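Local coordinates for protein vanadium-dependent bromoperoxidase (Corallina officinalis, PDB 1QHB) that catalyses the vanadate-dependent halogenation of organic substrates, using hydrogen peroxide to oxidise bromide, and assembles as a dodecamer that also binds calcium, at residues Asn7-Arg11 against Ala12-Phe16; Gly205-Pro208 against Ala209-Arg212; Leu380-Val383 against Thr384-Ala387; Gly526-Val530 against Ala531-Asn535. All coordinates share one frame; numbering follows the deposited sequence.

Interaction 1 (Asn7-Arg11 against Ala12-Phe16); sequences NLQSR and AKASF
Ser10 and Lys13 meet through the capping bond that starts helix 11-28: Lys13 N donates to Ser10 OG over 3.2 Å at 157°. With chi1 at 76°, the hydroxyl lies between the backbone N and the carbonyl carbon of Ser10, which puts OG within reach of the Lys13 amide; Lys13 CB also presses on it. Two backbone bonds follow. Ala14 N reaches Ser10 O at 3.1 Å, and Ser15 N reaches Arg11 O at 2.9 Å.

Gln9 adds a side-chain contact; its chain, extended beyond CG, crosses that of Lys13 at a slant. Its OE1 rests 3.6 Å from Lys13 CG, while Gln9 NE2 lies 3.6 Å from Ala14 CA and hydrogen-bonds to OD2 of Asp17, one turn beyond Lys13. With an alanine here, Asp17 would probably lose this amide donor and Lys13 CG its neighbour.

The guanidinium group of Arg11 forms a salt bridge with Asp138 of the second subunit. Helix 11-28 thus begins among other chains: Phe132 of the second subunit packs on Arg11 and Ala14, while from the N-terminal residues of a third subunit Ile3 packs on Arg11 and Ala5 on Ala14.

Interaction 2 (Gly205-Pro208 against Ala209-Arg212); sequences GDPP and AEIR
Pro207 O is gripped by two backbone N-H groups at the start of helix 208-213. Ile211 N makes the sound bond, 3.1 Å long with a donor angle of 158°, and it arrives nearly in line with the carbonyl. Glu210 N adds a weak bond at 3.0 Å, bent to 122°. The next carbonyl continues the pattern, Pro208 O accepting from Arg212 N at 3.0 Å.

This is a helix N-terminus with proline at the N-cap and a second proline in the first turn. Pro207 has no polar side-chain atom to cap an amide, and Pro208 has no N-H to offer, which costs little in a first turn, where amides have no preceding helical carbonyl to bind.

On the side-chain level, the ring of Pro207 and the chain of Glu210 run alongside each other in the same direction, and the carboxylate carbon CD of Glu210 sits 4.1 Å from Pro207 CG. Beyond the ring, Asp206 OD2 and Glu210 OE1 stand 4.4 Å apart. A water bridges them, donating to Asp206 OD2 and to Glu210 OE1 at 2.7 Å each, which probably eases the repulsion between the two acids. Asp206 OD2 has a further donor in Lys203 N, which ties the carboxylate back to the loop.

Ile211 reaches backward along the turn. Its CG1 branch is anti to its own carbonyl carbon (chi1 -69°), and this carries CD1 to 3.4 Å from Asp206 O. Gly205 of the fifth subunit packs against Ile211, whereas Arg212 extends toward Phe557 and Leu561 of helix 553-574.

Interaction 3 (Leu380-Val383 against Thr384-Ala387); sequences LSLV and TEVA
Helix 376-402 runs along a subunit interface, and in one buried turn Thr384 and Glu385 reach back to the carbonyl of Ser381. Glu385 N gives Ser381 O the regular helical bond, 2.9 Å at 148°. Thr384 N adds a weak one at 3.4 Å. Thr384 OG1 also stands 2.9 Å from Ser381 O, because a chi1 of 56° keeps the hydroxyl near both N and C of its own backbone and folds it back on the preceding turn. The same hydroxyl hydrogen-bonds to Thr384 OG1 of the second subunit.

Two further bonds join the helix to its copy. Ser381 OG binds Thr384 O of the second subunit, and Glu385 OE1 forms a salt bridge with Arg389 of that subunit.

Within the turn, the side chains of Leu382 and Glu385 cross at an angle, and Leu382 CD1 lies 4.0 Å from Glu385 CD, the carboxylate carbon. Val386 brings CG1 to 3.5 Å from Leu382 O and CG2 to 3.6 Å from Val383 O. Within its own chain, Val383 packs on Cys492 and Leu496 of helix 484-499, and Leu382 on Leu571 of helix 553-574.

Interaction 4 (Gly526-Val530 against Ala531-Asn535); sequences GPLTV and AGELN
The backbone passes from the extended strand 528-529 directly into helix 530-548, where Glu533 N binds Thr529 O at 3.0 Å and Leu534 N binds Val530 O at 2.9 Å. Thr529 caps the new helix with its side chain. Gly532 N donates to Thr529 OG1 over 3.1 Å at 161°, a bond made possible by a chi1 of 61°, which leaves OG1 flanked by N and C of the threonine.

Leu528 and Glu533 lie across one another just beside this cap. The CD1 methyl of Leu528 lies 3.6 Å from both CD and OE2 of Glu533, against a chain bent at chi2 (-59°) that brings its carboxylate against the leucine methyl. The acid is buried yet well supplied with partners: OE2 forms a salt bridge with Lys536, and OE1 accepts from Gln239 N. Were Glu533 replaced by an alanine, Lys536 would probably be left without its counter-charge and Gln239 N without its acceptor, and a gap would open beside Leu528.

Val530 and Leu534 run alongside each other, with CG1 of the valine 3.6 Å from CD1 of the leucine. Val530 touches Leu346 of helix 337-349; Leu534 touches Ala342 of the same helix and also Leu496 and Lys497 of helix 484-499. The whole is a strand-to-helix junction with a threonine N-cap, its strand paired antiparallel with 505-506.

In the fold
The four contacts follow one another along the chain, and three of them show the same principle, a helix being started: interaction 1 opens helix 11-28, interaction 2 helix 208-213 and interaction 4 helix 530-548, whereas interaction 3 lies within helix 376-402. None touches another. Interactions 3 and 4 come closest, about 8 Å between nearest atoms, and both pack on helices 337-349 and 484-499. Interactions 2 and 3 share helix 553-574 as a neighbour although their centres are about 32 Å apart. Interaction 1 is outlying, its centre about 43 Å from the centre of the chain, yet like interaction 3 it meets the second subunit, so these two contribute to dodecamer assembly.

Interaction 1 (Asn7-Arg11 against Ala12-Phe16)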
ATOM      1  N   ASN A   7     -15.422  -3.854  13.159  1.00 21.19           N
ATOM      2  CA  ASN A   7     -16.465  -3.496  12.217  1.00 21.15           C
ATOM      3  C   ASN A   7     -16.788  -4.779  11.457  1.00 18.53           C
ATOM      4  O   ASN A   7     -15.986  -5.691  11.446  1.00 16.13           O
ATOM      5  CB  ASN A   7     -16.004  -2.399  11.246  1.00 16.58           C
ATOM      6  CG  ASN A   7     -14.794  -2.854  10.467  1.00 21.50           C
ATOM      7  OD1 ASN A   7     -13.713  -2.889  11.038  1.00 21.32           O
ATOM      8  ND2 ASN A   7     -15.004  -3.186   9.201  1.00 19.40           N
ATOM      9  N   LEU A   8     -17.974  -4.844  10.910  1.00 15.21           N
ATOM     10  CA  LEU A   8     -18.347  -5.928  10.029  1.00 14.67           C
ATOM     11  C   LEU A   8     -17.883  -5.492   8.633  1.00 14.56           C
ATOM     12  O   LEU A   8     -17.595  -4.319   8.363  1.00 14.70           O
ATOM     13  CB  LEU A   8     -19.875  -5.947  10.039  1.00 14.90           C
ATOM     14  CG  LEU A   8     -20.511  -6.309  11.388  1.00 20.31           C
ATOM     15  CD1 LEU A   8     -22.017  -6.090  11.346  1.00 18.60           C
ATOM     16  CD2 LEU A   8     -20.169  -7.790  11.647  1.00 16.49           C
ATOM     17  N   GLN A   9     -17.926  -6.460   7.733  1.00 12.02           N
ATOM     18  CA  GLN A   9     -17.714  -6.184   6.331  1.00 12.16           C
ATOM     19  C   GLN A   9     -18.703  -7.080   5.590  1.00 11.67           C
ATOM     20  O   GLN A   9     -19.296  -7.959   6.238  1.00 12.75           O
ATOM     21  CB  GLN A   9     -16.268  -6.390   5.928  1.00 15.34           C
ATOM     22  CG  GLN A   9     -15.656  -7.743   6.206  1.00 30.90           C
ATOM     23  CD  GLN A   9     -14.138  -7.655   6.024  1.00 41.18           C
ATOM     24  OE1 GLN A   9     -13.615  -6.605   5.638  1.00 38.77           O
ATOM     25  NE2 GLN A   9     -13.442  -8.740   6.295  1.00 35.64           N
ATOM     26  N   SER A  10     -18.857  -6.851   4.310  1.00 10.53           N
ATOM     27  CA  SER A  10     -19.703  -7.712   3.490  1.00 11.44           C
ATOM     28  C   SER A  10     -19.256  -9.157   3.643  1.00 11.73           C
ATOM     29  O   SER A  10     -18.093  -9.411   3.938  1.00 12.54           O
ATOM     30  CB  SER A  10     -19.538  -7.233   2.031  1.00  8.20           C
ATOM     31  OG  SER A  10     -18.285  -7.690   1.568  1.00 18.85           O
ATOM     32  N   ARG A  11     -20.146 -10.110   3.329  1.00 10.46           N
ATOM     33  CA  ARG A  11     -19.832 -11.523   3.385  1.00  8.66           C
ATOM     34  C   ARG A  11     -18.735 -11.892   2.409  1.00  6.87           C
ATOM     35  O   ARG A  11     -17.779 -12.585   2.774  1.00  7.74           O
ATOM     36  CB  ARG A  11     -21.131 -12.311   3.040  1.00 11.05           C
ATOM     37  CG  ARG A  11     -20.925 -13.802   2.901  1.00  8.15           C
ATOM     38  CD  ARG A  11     -20.569 -14.439   4.239  1.00  4.80           C
ATOM     39  NE  ARG A  11     -20.293 -15.866   4.029  1.00 13.29           N
ATOM     40  CZ  ARG A  11     -20.146 -16.844   4.928  1.00 15.58           C
ATOM     41  NH1 ARG A  11     -20.281 -16.628   6.232  1.00  8.77           N
ATOM     42  NH2 ARG A  11     -19.848 -18.070   4.569  1.00  9.46           N
ATOM     43  N   ALA A  12     -18.804 -11.403   1.184  1.00  4.72           N
ATOM     44  CA  ALA A  12     -17.821 -11.684   0.151  1.00  9.86           C
ATOM     45  C   ALA A  12     -16.421 -11.305   0.608  1.00  9.35           C
ATOM     46  O   ALA A  12     -15.458 -12.035   0.477  1.00  8.64           O
ATOM     47  CB  ALA A  12     -18.196 -10.950  -1.146  1.00  5.01           C
ATOM     48  N   LYS A  13     -16.280 -10.132   1.211  1.00  9.00           N
ATOM     49  CA  LYS A  13     -14.996  -9.635   1.676  1.00 10.16           C
ATOM     50  C   LYS A  13     -14.427 -10.384   2.856  1.00  9.74           C
ATOM     51  O   LYS A  13     -13.221 -10.650   2.987  1.00  9.42           O
ATOM     52  CB  LYS A  13     -15.134  -8.145   2.021  1.00 14.13           C
ATOM     53  CG  LYS A  13     -13.787  -7.475   2.107  1.00 26.01           C
ATOM     54  CD  LYS A  13     -12.969  -7.609   0.825  1.00 36.54           C
ATOM     55  CE  LYS A  13     -11.788  -6.651   0.834  1.00 45.02           C
ATOM     56  NZ  LYS A  13     -11.122  -6.585   2.167  1.00 51.61           N
ATOM     57  N   ALA A  14     -15.292 -10.824   3.774  1.00  9.63           N
ATOM     58  CA  ALA A  14     -14.918 -11.660   4.896  1.00 10.58           C
ATOM     59  C   ALA A  14     -14.464 -13.016   4.345  1.00 10.83           C
ATOM     60  O   ALA A  14     -13.577 -13.616   4.954  1.00 11.63           O
ATOM     61  CB  ALA A  14     -16.114 -11.904   5.834  1.00  5.32           C
ATOM     62  N   SER A  15     -15.118 -13.542   3.303  1.00 10.09           N
ATOM     63  CA  SER A  15     -14.686 -14.833   2.758  1.00  9.86           C
ATOM     64  C   SER A  15     -13.300 -14.675   2.153  1.00  8.82           C
ATOM     65  O   SER A  15     -12.419 -15.476   2.382  1.00  9.55           O
ATOM     66  CB  SER A  15     -15.645 -15.301   1.623  1.00 10.73           C
ATOM     67  OG  SER A  15     -15.123 -16.505   1.084  1.00 10.09           O
ATOM     68  N   PHE A  16     -13.058 -13.576   1.405  1.00  6.68           N
ATOM     69  CA  PHE A  16     -11.774 -13.322   0.776  1.00  6.93           C
ATOM     70  C   PHE A  16     -10.680 -13.213   1.819  1.00  9.06           C
ATOM     71  O   PHE A  16      -9.604 -13.779   1.694  1.00  9.77           O
ATOM     72  CB  PHE A  16     -11.822 -12.021  -0.047  1.00  8.71           C
ATOM     73  CG  PHE A  16     -10.492 -11.548  -0.572  1.00 10.92           C
ATOM     74  CD1 PHE A  16      -9.932 -12.129  -1.685  1.00  7.60           C
ATOM     75  CD2 PHE A  16      -9.825 -10.500   0.061  1.00 10.36           C
ATOM     76  CE1 PHE A  16      -8.715 -11.710  -2.177  1.00 13.57           C
ATOM     77  CE2 PHE A  16      -8.584 -10.079  -0.417  1.00  8.88           C
ATOM     78  CZ  PHE A  16      -7.985 -10.702  -1.539  1.00  7.40           C
TER

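Interaction 2 (Gly205-Pro208 against Ala209-Arg212)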
ATOM      1  N   GLY A 205      25.434 -38.582  19.054  1.00 23.16           N
ATOM      2  CA  GLY A 205      26.153 -38.085  17.872  1.00 22.08           C
ATOM      3  C   GLY A 205      25.430 -38.538  16.615  1.00 23.67           C
ATOM      4  O   GLY A 205      25.598 -37.902  15.585  1.00 26.02           O
ATOM      5  N   ASP A 206      24.630 -39.619  16.702  1.00 20.10           N
ATOM      6  CA  ASP A 206      23.918 -40.014  15.494  1.00 20.17           C
ATOM      7  C   ASP A 206      22.803 -38.987  15.221  1.00 19.16           C
ATOM      8  O   ASP A 206      22.177 -38.404  16.107  1.00 20.77           O
ATOM      9  CB  ASP A 206      23.307 -41.401  15.671  1.00 16.94           C
ATOM     10  CG  ASP A 206      24.290 -42.518  15.698  1.00 21.90           C
ATOM     11  OD1 ASP A 206      25.433 -42.369  15.216  1.00 27.16           O
ATOM     12  OD2 ASP A 206      23.944 -43.626  16.155  1.00 23.49           O
ATOM     13  N   PRO A 207      22.429 -38.870  13.961  1.00 20.47           N
ATOM     14  CA  PRO A 207      21.321 -38.017  13.566  1.00 20.04           C
ATOM     15  C   PRO A 207      20.062 -38.412  14.317  1.00 19.35           C
ATOM     16  O   PRO A 207      19.641 -39.571  14.395  1.00 21.53           O
ATOM     17  CB  PRO A 207      21.146 -38.288  12.082  1.00 18.53           C
ATOM     18  CG  PRO A 207      22.327 -39.057  11.618  1.00 22.36           C
ATOM     19  CD  PRO A 207      23.041 -39.613  12.823  1.00 19.79           C
ATOM     20  N   PRO A 208      19.335 -37.427  14.821  1.00 20.76           N
ATOM     21  CA  PRO A 208      18.114 -37.648  15.556  1.00 18.03           C
ATOM     22  C   PRO A 208      17.115 -38.484  14.789  1.00 19.04           C
ATOM     23  O   PRO A 208      16.420 -39.299  15.431  1.00 21.33           O
ATOM     24  CB  PRO A 208      17.566 -36.278  15.882  1.00 18.35           C
ATOM     25  CG  PRO A 208      18.757 -35.379  15.806  1.00 22.08           C
ATOM     26  CD  PRO A 208      19.755 -35.997  14.874  1.00 20.48           C
ATOM     27  N   ALA A 209      16.979 -38.286  13.479  1.00 17.12           N
ATOM     28  CA  ALA A 209      15.995 -39.069  12.725  1.00 20.39           C
ATOM     29  C   ALA A 209      16.297 -40.572  12.766  1.00 17.47           C
ATOM     30  O   ALA A 209      15.386 -41.377  12.821  1.00 16.30           O
ATOM     31  CB  ALA A 209      15.959 -38.599  11.289  1.00 14.77           C
ATOM     32  N   GLU A 210      17.586 -40.924  12.738  1.00 17.08           N
ATOM     33  CA  GLU A 210      18.036 -42.290  12.846  1.00 19.12           C
ATOM     34  C   GLU A 210      17.748 -42.881  14.210  1.00 19.11           C
ATOM     35  O   GLU A 210      17.378 -44.039  14.274  1.00 20.36           O
ATOM     36  CB  GLU A 210      19.564 -42.366  12.719  1.00 14.33           C
ATOM     37  CG  GLU A 210      20.026 -42.722  11.330  1.00 26.27           C
ATOM     38  CD  GLU A 210      21.504 -43.068  11.232  1.00 20.72           C
ATOM     39  OE1 GLU A 210      22.142 -43.556  12.180  1.00 24.22           O
ATOM     40  OE2 GLU A 210      21.981 -42.830  10.110  1.00 28.78           O
ATOM     41  N   ILE A 211      17.977 -42.084  15.255  1.00 18.01           N
ATOM     42  CA  ILE A 211      17.739 -42.559  16.615  1.00 17.27           C
ATOM     43  C   ILE A 211      16.270 -42.854  16.719  1.00 18.81           C
ATOM     44  O   ILE A 211      15.873 -43.884  17.248  1.00 20.69           O
ATOM     45  CB  ILE A 211      18.211 -41.549  17.677  1.00 18.29           C
ATOM     46  CG1 ILE A 211      19.741 -41.464  17.664  1.00 16.20           C
ATOM     47  CG2 ILE A 211      17.687 -41.884  19.067  1.00 15.69           C
ATOM     48  CD1 ILE A 211      20.284 -40.179  18.271  1.00 16.21           C
ATOM     49  N   ARG A 212      15.404 -41.987  16.194  1.00 18.51           N
ATOM     50  CA  ARG A 212      13.965 -42.241  16.324  1.00 16.43           C
ATOM     51  C   ARG A 212      13.509 -43.482  15.570  1.00 17.23           C
ATOM     52  O   ARG A 212      12.575 -44.155  16.018  1.00 18.33           O
ATOM     53  CB  ARG A 212      13.218 -40.975  15.878  1.00 17.16           C
ATOM     54  CG  ARG A 212      11.745 -41.056  16.264  1.00 30.63           C
ATOM     55  CD  ARG A 212      10.922 -39.876  15.771  1.00 37.98           C
ATOM     56  NE  ARG A 212       9.499 -40.180  15.978  1.00 47.70           N
ATOM     57  CZ  ARG A 212       8.460 -39.381  15.769  1.00 47.38           C
ATOM     58  NH1 ARG A 212       8.595 -38.126  15.341  1.00 41.83           N
ATOM     59  NH2 ARG A 212       7.233 -39.858  16.004  1.00 38.52           N
TER
HETATM   60  O   HOH W   1      22.016 -44.764  14.622  1.00 25.00           O

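Interaction 3 (Leu380-Val383 against Thr384-Ala387)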
ATOM      1  N   LEU A 380     -16.041 -37.761   6.499  1.00 11.16           N
ATOM      2  CA  LEU A 380     -15.986 -38.581   5.278  1.00 11.80           C
ATOM      3  C   LEU A 380     -15.361 -37.777   4.155  1.00 12.06           C
ATOM      4  O   LEU A 380     -14.596 -38.420   3.426  1.00 10.92           O
ATOM      5  CB  LEU A 380     -17.367 -39.083   4.861  1.00  6.01           C
ATOM      6  CG  LEU A 380     -17.918 -40.253   5.709  1.00 14.39           C
ATOM      7  CD1 LEU A 380     -19.403 -40.393   5.432  1.00  8.10           C
ATOM      8  CD2 LEU A 380     -17.165 -41.526   5.367  1.00  9.57           C
ATOM      9  N   SER A 381     -15.562 -36.452   4.045  1.00 13.49           N
ATOM     10  CA  SER A 381     -14.853 -35.731   2.984  1.00 11.36           C
ATOM     11  C   SER A 381     -13.413 -35.401   3.352  1.00 10.85           C
ATOM     12  O   SER A 381     -12.494 -35.415   2.532  1.00 12.17           O
ATOM     13  CB  SER A 381     -15.571 -34.437   2.628  1.00 13.79           C
ATOM     14  OG  SER A 381     -16.623 -34.654   1.705  1.00 21.93           O
ATOM     15  N   LEU A 382     -13.226 -35.061   4.620  1.00 10.99           N
ATOM     16  CA  LEU A 382     -11.912 -34.645   5.120  1.00 12.18           C
ATOM     17  C   LEU A 382     -10.907 -35.777   5.062  1.00 13.11           C
ATOM     18  O   LEU A 382      -9.757 -35.537   4.670  1.00 12.84           O
ATOM     19  CB  LEU A 382     -12.048 -34.044   6.519  1.00 17.58           C
ATOM     20  CG  LEU A 382     -10.941 -33.191   7.128  1.00 21.32           C
ATOM     21  CD1 LEU A 382     -10.416 -32.179   6.126  1.00 10.00           C
ATOM     22  CD2 LEU A 382     -11.409 -32.455   8.382  1.00 22.37           C
ATOM     23  N   VAL A 383     -11.301 -37.041   5.333  1.00 11.38           N
ATOM     24  CA  VAL A 383     -10.298 -38.104   5.328  1.00 10.09           C
ATOM     25  C   VAL A 383      -9.753 -38.379   3.940  1.00 12.28           C
ATOM     26  O   VAL A 383      -8.643 -38.907   3.714  1.00 11.60           O
ATOM     27  CB  VAL A 383     -10.930 -39.336   5.995  1.00 13.53           C
ATOM     28  CG1 VAL A 383     -12.026 -39.954   5.124  1.00  8.99           C
ATOM     29  CG2 VAL A 383      -9.858 -40.381   6.244  1.00 12.49           C
ATOM     30  N   THR A 384     -10.599 -38.159   2.932  1.00 10.61           N
ATOM     31  CA  THR A 384     -10.218 -38.452   1.540  1.00 13.58           C
ATOM     32  C   THR A 384      -9.555 -37.255   0.894  1.00 12.79           C
ATOM     33  O   THR A 384      -8.642 -37.463   0.109  1.00 13.25           O
ATOM     34  CB  THR A 384     -11.450 -38.835   0.676  1.00 15.71           C
ATOM     35  OG1 THR A 384     -12.406 -37.763   0.757  1.00 14.55           O
ATOM     36  CG2 THR A 384     -12.132 -40.079   1.208  1.00  9.50           C
ATOM     37  N   GLU A 385      -9.925 -36.027   1.260  1.00 14.70           N
ATOM     38  CA  GLU A 385      -9.347 -34.838   0.594  1.00 12.51           C
ATOM     39  C   GLU A 385      -7.899 -34.581   0.949  1.00 11.80           C
ATOM     40  O   GLU A 385      -7.181 -33.992   0.134  1.00 11.73           O
ATOM     41  CB  GLU A 385     -10.187 -33.600   0.865  1.00 11.57           C
ATOM     42  CG  GLU A 385      -9.691 -32.621   1.930  1.00 11.31           C
ATOM     43  CD  GLU A 385     -10.674 -31.495   2.180  1.00 19.03           C
ATOM     44  OE1 GLU A 385     -11.887 -31.769   2.285  1.00 16.19           O
ATOM     45  OE2 GLU A 385     -10.282 -30.291   2.280  1.00 14.93           O
ATOM     46  N   VAL A 386      -7.415 -35.025   2.111  1.00 11.65           N
ATOM     47  CA  VAL A 386      -6.014 -34.792   2.459  1.00 10.10           C
ATOM     48  C   VAL A 386      -5.133 -35.670   1.595  1.00 12.45           C
ATOM     49  O   VAL A 386      -3.948 -35.400   1.584  1.00 12.13           O
ATOM     50  CB  VAL A 386      -5.709 -35.097   3.929  1.00 12.76           C
ATOM     51  CG1 VAL A 386      -6.571 -34.201   4.802  1.00 12.25           C
ATOM     52  CG2 VAL A 386      -5.979 -36.557   4.355  1.00  8.45           C
ATOM     53  N   ALA A 387      -5.620 -36.759   0.994  1.00 10.60           N
ATOM     54  CA  ALA A 387      -4.737 -37.660   0.262  1.00 10.92           C
ATOM     55  C   ALA A 387      -3.930 -37.037  -0.846  1.00 10.70           C
ATOM     56  O   ALA A 387      -2.734 -37.328  -0.993  1.00 12.09           O
ATOM     57  CB  ALA A 387      -5.497 -38.884  -0.240  1.00  7.37           C
TER

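Interaction 4 (Gly526-Val530 against Ala531-Asn535)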
ATOM      1  N   GLY A 526      -7.576 -57.709  25.438  1.00 41.16           N
ATOM      2  CA  GLY A 526      -8.053 -56.371  25.069  1.00 37.97           C
ATOM      3  C   GLY A 526      -8.025 -55.617  26.401  1.00 37.79           C
ATOM      4  O   GLY A 526      -7.485 -56.126  27.383  1.00 42.41           O
ATOM      5  N   PRO A 527      -8.585 -54.434  26.439  1.00 35.86           N
ATOM      6  CA  PRO A 527      -9.175 -53.815  25.261  1.00 30.11           C
ATOM      7  C   PRO A 527      -8.073 -53.170  24.438  1.00 25.90           C
ATOM      8  O   PRO A 527      -6.910 -53.053  24.810  1.00 22.54           O
ATOM      9  CB  PRO A 527     -10.079 -52.752  25.915  1.00 28.63           C
ATOM     10  CG  PRO A 527      -9.195 -52.262  27.028  1.00 31.95           C
ATOM     11  CD  PRO A 527      -8.648 -53.540  27.629  1.00 33.08           C
ATOM     12  N   LEU A 528      -8.426 -52.716  23.263  1.00 24.35           N
ATOM     13  CA  LEU A 528      -7.535 -51.964  22.378  1.00 19.42           C
ATOM     14  C   LEU A 528      -8.153 -50.577  22.296  1.00 18.13           C
ATOM     15  O   LEU A 528      -9.308 -50.439  22.710  1.00 16.65           O
ATOM     16  CB  LEU A 528      -7.566 -52.662  21.017  1.00 19.11           C
ATOM     17  CG  LEU A 528      -6.897 -54.053  20.980  1.00 19.68           C
ATOM     18  CD1 LEU A 528      -7.174 -54.744  19.664  1.00 17.42           C
ATOM     19  CD2 LEU A 528      -5.395 -53.892  21.166  1.00 13.67           C
ATOM     20  N   THR A 529      -7.488 -49.570  21.778  1.00 16.09           N
ATOM     21  CA  THR A 529      -8.120 -48.259  21.640  1.00 13.82           C
ATOM     22  C   THR A 529      -8.244 -48.024  20.141  1.00 12.98           C
ATOM     23  O   THR A 529      -7.453 -48.602  19.359  1.00 12.54           O
ATOM     24  CB  THR A 529      -7.281 -47.124  22.265  1.00 14.63           C
ATOM     25  OG1 THR A 529      -6.007 -47.050  21.619  1.00 12.79           O
ATOM     26  CG2 THR A 529      -6.926 -47.388  23.722  1.00 10.58           C
ATOM     27  N   VAL A 530      -9.125 -47.130  19.760  1.00 11.98           N
ATOM     28  CA  VAL A 530      -9.305 -46.726  18.383  1.00 10.83           C
ATOM     29  C   VAL A 530      -8.017 -46.161  17.829  1.00 12.06           C
ATOM     30  O   VAL A 530      -7.592 -46.464  16.703  1.00 13.47           O
ATOM     31  CB  VAL A 530     -10.437 -45.675  18.310  1.00 13.19           C
ATOM     32  CG1 VAL A 530     -10.573 -45.054  16.909  1.00  7.13           C
ATOM     33  CG2 VAL A 530     -11.757 -46.314  18.672  1.00  7.40           C
ATOM     34  N   ALA A 531      -7.317 -45.316  18.592  1.00 12.13           N
ATOM     35  CA  ALA A 531      -6.071 -44.712  18.114  1.00 13.41           C
ATOM     36  C   ALA A 531      -5.025 -45.777  17.837  1.00 13.87           C
ATOM     37  O   ALA A 531      -4.261 -45.684  16.840  1.00 13.68           O
ATOM     38  CB  ALA A 531      -5.489 -43.705  19.100  1.00  9.08           C
ATOM     39  N   GLY A 532      -4.860 -46.729  18.766  1.00 12.00           N
ATOM     40  CA  GLY A 532      -3.825 -47.755  18.527  1.00  8.83           C
ATOM     41  C   GLY A 532      -4.187 -48.659  17.355  1.00 10.99           C
ATOM     42  O   GLY A 532      -3.286 -49.064  16.644  1.00 10.29           O
ATOM     43  N   GLU A 533      -5.464 -48.978  17.089  1.00 10.70           N
ATOM     44  CA  GLU A 533      -5.849 -49.808  15.966  1.00 10.14           C
ATOM     45  C   GLU A 533      -5.847 -49.002  14.647  1.00 11.19           C
ATOM     46  O   GLU A 533      -5.777 -49.587  13.563  1.00 10.97           O
ATOM     47  CB  GLU A 533      -7.230 -50.435  16.196  1.00 12.44           C
ATOM     48  CG  GLU A 533      -7.223 -51.549  17.258  1.00 12.39           C
ATOM     49  CD  GLU A 533      -6.253 -52.659  16.848  1.00 14.03           C
ATOM     50  OE1 GLU A 533      -6.585 -53.391  15.873  1.00 15.12           O
ATOM     51  OE2 GLU A 533      -5.179 -52.730  17.477  1.00 11.43           O
ATOM     52  N   LEU A 534      -5.935 -47.674  14.719  1.00  9.80           N
ATOM     53  CA  LEU A 534      -5.849 -46.845  13.491  1.00 10.76           C
ATOM     54  C   LEU A 534      -4.389 -46.704  13.125  1.00 10.18           C
ATOM     55  O   LEU A 534      -3.966 -46.850  11.969  1.00 12.66           O
ATOM     56  CB  LEU A 534      -6.492 -45.485  13.666  1.00  9.52           C
ATOM     57  CG  LEU A 534      -8.021 -45.441  13.688  1.00 10.70           C
ATOM     58  CD1 LEU A 534      -8.509 -44.040  14.125  1.00  6.91           C
ATOM     59  CD2 LEU A 534      -8.594 -45.798  12.323  1.00  9.32           C
ATOM     60  N   ASN A 535      -3.535 -46.509  14.147  1.00 10.13           N
ATOM     61  CA  ASN A 535      -2.098 -46.488  13.945  1.00 11.02           C
ATOM     62  C   ASN A 535      -1.668 -47.847  13.409  1.00 11.40           C
ATOM     63  O   ASN A 535      -0.871 -47.970  12.476  1.00 14.52           O
ATOM     64  CB  ASN A 535      -1.287 -46.175  15.219  1.00  8.09           C
ATOM     65  CG  ASN A 535      -1.371 -44.749  15.704  1.00 15.20           C
ATOM     66  OD1 ASN A 535      -1.851 -43.809  15.046  1.00 12.30           O
ATOM     67  ND2 ASN A 535      -0.903 -44.508  16.933  1.00 12.28           N
TER